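Local coordinates for lipoate-protein ligase, putative (Streptococcus pneumoniae, PDB 1VQZ) that belongs to the lipoate-protein ligase family, pairing a catalytic domain of the lipoyl protein ligase A/B type with a smaller C-terminal domain, at residues Phe25-Glu30 against Leu45-Lys50; Tyr32-Leu37 against Ala149-Arg154. One frame throughout, in Å; residues are numbered along the deposited sequence.

Contact 1: Phe25-Glu30 against Leu45-Lys50. With EDO (1,2-ethanediol), chain L.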
# COMPACT_ATOMS: atom_id res chain seq x y z
N PHE A 25 9.65 11.62 -4.31
CA PHE A 25 8.90 12.80 -4.66
C PHE A 25 7.43 12.43 -4.98
O PHE A 25 6.48 13.07 -4.50
CB PHE A 25 9.54 13.54 -5.85
CG PHE A 25 8.69 14.67 -6.36
CD1 PHE A 25 8.65 15.87 -5.67
CD2 PHE A 25 7.86 14.50 -7.46
CE1 PHE A 25 7.83 16.90 -6.11
CE2 PHE A 25 7.02 15.50 -7.89
CZ PHE A 25 7.00 16.70 -7.20
N ASN A 26 7.27 11.39 -5.78
CA ASN A 26 5.96 10.95 -6.25
C ASN A 26 5.05 10.52 -5.11
O ASN A 26 3.81 10.79 -5.11
CB ASN A 26 6.09 9.80 -7.24
CG ASN A 26 6.61 10.22 -8.63
OD1 ASN A 26 6.71 11.42 -8.98
ND2 ASN A 26 6.99 9.20 -9.45
N ILE A 27 5.64 9.80 -4.15
CA ILE A 27 4.89 9.29 -3.04
C ILE A 27 4.53 10.47 -2.13
O ILE A 27 3.39 10.54 -1.60
CB ILE A 27 5.61 8.11 -2.39
CG1 ILE A 27 5.57 6.91 -3.35
CG2 ILE A 27 4.96 7.65 -1.08
CD1 ILE A 27 6.39 5.76 -2.86
N ALA A 28 5.48 11.41 -1.96
CA ALA A 28 5.20 12.65 -1.19
C ALA A 28 4.01 13.44 -1.81
O ALA A 28 3.13 13.98 -1.11
CB ALA A 28 6.46 13.51 -1.12
N LEU A 29 3.99 13.50 -3.15
CA LEU A 29 2.98 14.23 -3.86
C LEU A 29 1.62 13.57 -3.65
O LEU A 29 0.63 14.27 -3.43
CB LEU A 29 3.34 14.36 -5.35
CG LEU A 29 2.42 15.23 -6.23
CD1 LEU A 29 3.16 15.83 -7.33
CD2 LEU A 29 1.21 14.44 -6.79
N GLU A 30 1.60 12.23 -3.66
CA GLU A 30 0.35 11.49 -3.43
C GLU A 30 -0.16 11.73 -2.02
O GLU A 30 -1.37 11.98 -1.81
CB GLU A 30 0.54 9.98 -3.69
CG GLU A 30 -0.74 9.14 -3.54
CD GLU A 30 -0.44 7.67 -3.56
OE1 GLU A 30 0.45 7.25 -2.80
OE2 GLU A 30 -1.10 6.94 -4.35
N LEU A 45 -5.21 10.72 -9.90
CA LEU A 45 -3.94 10.78 -10.65
C LEU A 45 -3.38 9.44 -11.04
O LEU A 45 -3.59 8.43 -10.35
CB LEU A 45 -2.85 11.56 -9.91
CG LEU A 45 -2.45 11.25 -8.48
CD1 LEU A 45 -1.08 11.82 -8.17
CD2 LEU A 45 -3.50 11.86 -7.50
N LEU A 46 -2.64 9.48 -12.16
CA LEU A 46 -1.85 8.36 -12.69
C LEU A 46 -0.37 8.77 -12.74
O LEU A 46 -0.06 9.87 -13.11
CB LEU A 46 -2.32 7.99 -14.08
CG LEU A 46 -3.80 7.61 -14.22
CD1 LEU A 46 -4.29 7.60 -15.69
CD2 LEU A 46 -4.02 6.31 -13.55
N TRP A 47 0.53 7.87 -12.35
CA TRP A 47 1.94 8.19 -12.27
C TRP A 47 2.85 6.96 -12.24
O TRP A 47 2.40 5.86 -12.04
CB TRP A 47 2.20 9.11 -11.06
CG TRP A 47 1.57 8.62 -9.79
CD1 TRP A 47 0.24 8.67 -9.43
CD2 TRP A 47 2.25 7.98 -8.73
NE1 TRP A 47 0.07 8.13 -8.18
CE2 TRP A 47 1.29 7.68 -7.73
CE3 TRP A 47 3.58 7.65 -8.51
CZ2 TRP A 47 1.64 7.05 -6.52
CZ3 TRP A 47 3.93 7.01 -7.29
CH2 TRP A 47 2.96 6.76 -6.31
N ILE A 48 4.16 7.21 -12.45
CA ILE A 48 5.13 6.18 -12.75
C ILE A 48 6.43 6.45 -11.99
O ILE A 48 6.99 7.55 -12.02
CB ILE A 48 5.40 6.05 -14.30
CG1 ILE A 48 4.08 5.74 -15.05
CG2 ILE A 48 6.46 5.01 -14.58
CD1 ILE A 48 4.19 5.66 -16.60
N ASN A 49 6.85 5.42 -11.27
CA ASN A 49 8.13 5.40 -10.53
C ASN A 49 9.18 4.67 -11.30
O ASN A 49 8.87 3.67 -11.97
CB ASN A 49 7.95 4.65 -9.23
CG ASN A 49 7.03 5.36 -8.26
OD1 ASN A 49 7.05 6.61 -8.19
ND2 ASN A 49 6.29 4.57 -7.42
N LYS A 50 10.41 5.17 -11.20
CA LYS A 50 11.61 4.45 -11.58
C LYS A 50 11.77 3.14 -10.76
O LYS A 50 11.12 2.98 -9.76
CB LYS A 50 12.83 5.36 -11.34
CG LYS A 50 13.20 5.51 -9.86
CD LYS A 50 13.99 6.83 -9.56
CE LYS A 50 15.45 6.81 -10.08
NZ LYS A 50 16.30 5.82 -9.39
C1 EDO L . 3.10 3.39 -3.64
O1 EDO L . 2.67 2.30 -4.42
C2 EDO L . 1.83 4.14 -3.29
O2 EDO L . 2.14 5.43 -2.80
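The indole of W47 packs against the first turns of helix 23-36, with the backbone O of N26 over one face, displaced toward the rim, and E30 OE2 (3.5 Å from CZ2), N49 OD1 and O2 of 1,2-ethanediol at its edge, in plane. The E30 carboxylate stands almost perpendicular to the indole, 87° between planes. N26 passes alongside the ring, its CB 3.5 Å from W47 CZ3, and its amide reaches N49: ND2 donates to OD1 over 2.9 Å in a nearly straight bond (165°), the two amides being almost coplanar. These contacts join the helix of the beta-alpha-beta unit made by strand 13-17, helix 23-36 and strand 42-47 to the second strand, which runs antiparallel to the helix, and the loop that follows it. The chi1 of W47, 49°, sets CG between backbone N and carbonyl carbon and lifts the indole toward the helix. There CH2 meets I27 CG1 at 3.9 Å, while L29 CD2 touches L45 CD1 farther along. T97 OG1 is hydrogen-bonded to both W47 NE1 and E30 OE2, and H158 ND1 is hydrogen-bonded to the same OE2. E30 OE1 accepts a very short 2.5 Å hydrogen bond from O2 of the diol.

Contact 2: Tyr32-Leu37 against Ala149-Arg154. With EDO (1,2-ethanediol), chain N.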
# COMPACT_ATOMS: atom_id res chain seq x y z
N TYR A 32 0.44 14.30 -0.15
CA TYR A 32 0.01 15.70 -0.11
C TYR A 32 -1.43 15.87 -0.64
O TYR A 32 -2.25 16.55 -0.04
CB TYR A 32 0.98 16.57 -0.89
CG TYR A 32 0.76 18.03 -0.59
CD1 TYR A 32 1.29 18.61 0.57
CD2 TYR A 32 0.05 18.84 -1.45
CE1 TYR A 32 1.08 19.96 0.89
CE2 TYR A 32 -0.17 20.22 -1.16
CZ TYR A 32 0.36 20.77 0.02
OH TYR A 32 0.16 22.10 0.30
N ALA A 33 -1.74 15.23 -1.77
CA ALA A 33 -3.08 15.24 -2.27
C ALA A 33 -4.06 14.59 -1.26
O ALA A 33 -5.10 15.17 -0.94
CB ALA A 33 -3.13 14.56 -3.66
N PHE A 34 -3.70 13.41 -0.73
CA PHE A 34 -4.56 12.69 0.22
C PHE A 34 -4.82 13.52 1.48
O PHE A 34 -5.98 13.73 1.89
CB PHE A 34 -3.84 11.41 0.60
CG PHE A 34 -4.60 10.49 1.52
CD1 PHE A 34 -6.01 10.41 1.50
CD2 PHE A 34 -3.89 9.58 2.33
CE1 PHE A 34 -6.71 9.48 2.31
CE2 PHE A 34 -4.57 8.66 3.13
CZ PHE A 34 -5.98 8.62 3.12
N LYS A 35 -3.75 14.05 2.07
CA LYS A 35 -3.84 14.68 3.42
C LYS A 35 -3.94 16.20 3.49
O LYS A 35 -4.42 16.75 4.46
CB LYS A 35 -2.66 14.20 4.28
CG LYS A 35 -2.63 12.72 4.48
CD LYS A 35 -1.43 12.29 5.34
CE LYS A 35 -1.47 10.77 5.62
NZ LYS A 35 -0.20 10.29 6.35
N HIS A 36 -3.53 16.85 2.43
CA HIS A 36 -3.38 18.31 2.43
C HIS A 36 -4.31 19.07 1.50
O HIS A 36 -4.55 20.23 1.73
CB HIS A 36 -1.93 18.67 2.05
CG HIS A 36 -0.94 18.34 3.11
ND1 HIS A 36 -0.42 19.29 3.96
CD2 HIS A 36 -0.32 17.17 3.42
CE1 HIS A 36 0.45 18.71 4.77
NE2 HIS A 36 0.54 17.43 4.46
N LEU A 37 -4.83 18.43 0.44
CA LEU A 37 -5.76 19.10 -0.48
C LEU A 37 -7.21 18.85 -0.06
O LEU A 37 -8.04 18.35 -0.84
CB LEU A 37 -5.56 18.70 -1.95
CG LEU A 37 -4.21 19.04 -2.63
CD1 LEU A 37 -4.28 18.68 -4.09
CD2 LEU A 37 -3.82 20.49 -2.50
N ALA A 149 -6.38 3.14 2.10
CA ALA A 149 -5.96 3.81 3.33
C ALA A 149 -7.06 4.77 3.77
O ALA A 149 -7.76 5.32 2.96
CB ALA A 149 -4.63 4.57 3.14
N TYR A 150 -7.19 4.96 5.07
CA TYR A 150 -8.25 5.79 5.61
C TYR A 150 -7.69 6.65 6.69
O TYR A 150 -7.11 6.14 7.64
CB TYR A 150 -9.36 4.94 6.20
CG TYR A 150 -10.43 5.73 6.89
CD1 TYR A 150 -11.41 6.35 6.15
CD2 TYR A 150 -10.43 5.90 8.27
CE1 TYR A 150 -12.41 7.10 6.76
CE2 TYR A 150 -11.45 6.66 8.91
CZ TYR A 150 -12.44 7.26 8.12
OH TYR A 150 -13.46 8.00 8.67
N ILE A 151 -7.83 7.95 6.51
CA ILE A 151 -7.67 8.90 7.59
C ILE A 151 -9.08 9.42 7.93
O ILE A 151 -10.07 9.02 7.27
CB ILE A 151 -6.79 10.07 7.20
CG1 ILE A 151 -7.53 10.97 6.19
CG2 ILE A 151 -5.42 9.54 6.75
CD1 ILE A 151 -6.63 12.07 5.46
N ASN A 152 -9.19 10.32 8.91
CA ASN A 152 -10.54 10.79 9.31
C ASN A 152 -11.15 11.55 8.14
O ASN A 152 -10.55 12.43 7.52
CB ASN A 152 -10.58 11.61 10.63
N GLY A 153 -12.33 11.07 7.78
CA GLY A 153 -13.17 11.69 6.80
C GLY A 153 -12.65 11.59 5.38
O GLY A 153 -13.24 12.21 4.53
N ARG A 154 -11.58 10.85 5.14
CA ARG A 154 -10.97 10.77 3.81
C ARG A 154 -10.36 9.40 3.46
O ARG A 154 -9.59 8.76 4.24
CB ARG A 154 -9.95 11.90 3.66
CG ARG A 154 -9.40 12.07 2.31
CD ARG A 154 -8.49 13.31 2.16
NE ARG A 154 -9.28 14.38 1.67
CZ ARG A 154 -9.10 15.11 0.58
NH1 ARG A 154 -8.03 15.08 -0.20
NH2 ARG A 154 -10.06 15.98 0.32
C1 EDO N . 2.19 15.55 6.16
O1 EDO N . 1.03 14.91 5.65
C2 EDO N . 3.39 14.90 5.48
O2 EDO N . 3.64 13.60 6.01
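A beta hairpin of the large mixed sheet, strands 141-151 and 154-162 joined by a type II turn from I151 to R154, meets the C-terminal end of helix 23-36 here. G153 takes the positive-phi position, and paired backbone bonds between I151 and R154 close the hairpin. F34 makes the main helix contribution. With CG anti to the backbone N (chi1 -177°), its ring extends to the hairpin, where I151 comes from the opposite direction and sets CD1 over one face in a CH-pi contact, 4.2 Å from the ring centroid and 17° off the normal. The I151 CG2 methyl touches F34 CZ at 3.8 Å, and A149 CB lies 4.1 Å from F34 CE2. The backbone O of R154 sits at the ring edge, 3.5 Å from F34 CE1. R154 slides past the ring toward the helix end, CG 3.7 Å from F34 CE1, its chain bending at chi3 to bring the guanidinium among backbone carbonyls. Two weak bonds, from NH1 and NH2, share L37 O, and NH1 lies 3.0 Å from A33 O; NH2 also donates to E40 O. A positive charge would probably be favourable at these carbonyls, at and just beyond the helix C-terminal end. K35 sets CG 4.2 Å from I151 CD1, and its NZ forms a salt bridge with E31, while O1 of 1,2-ethanediol donates to H36 NE2 at 2.8 Å. I99 of strand 93-101 packs on A33, F34 and R154, M156 of strand 154-162 lies against F34 and A149, and helix 231-245 flanks the helix end through Y32, H36 and L37.

Contacts 1 and 2 are successive holds of one helix, 23-36, on one sheet, their centres 16 Å apart and their helix segments separated by a single residue, E31. Contact 1 joins the helix to the neighbouring strand of its own beta-alpha-beta unit, 15 residues away at the closest ends; contact 2 takes its end to a hairpin 112 residues away. The two strands are not adjacent in the sheet: strands 93-101 and 154-162 lie between 42-47 and 141-151, so the helix bridges several of them. Strand 93-101 serves both, through T97 at contact 1 and I99 at contact 2. Each also has a 1,2-ethanediol, probably from crystallisation, bound at E30 and H89 in one and at H36 and E31 in the other.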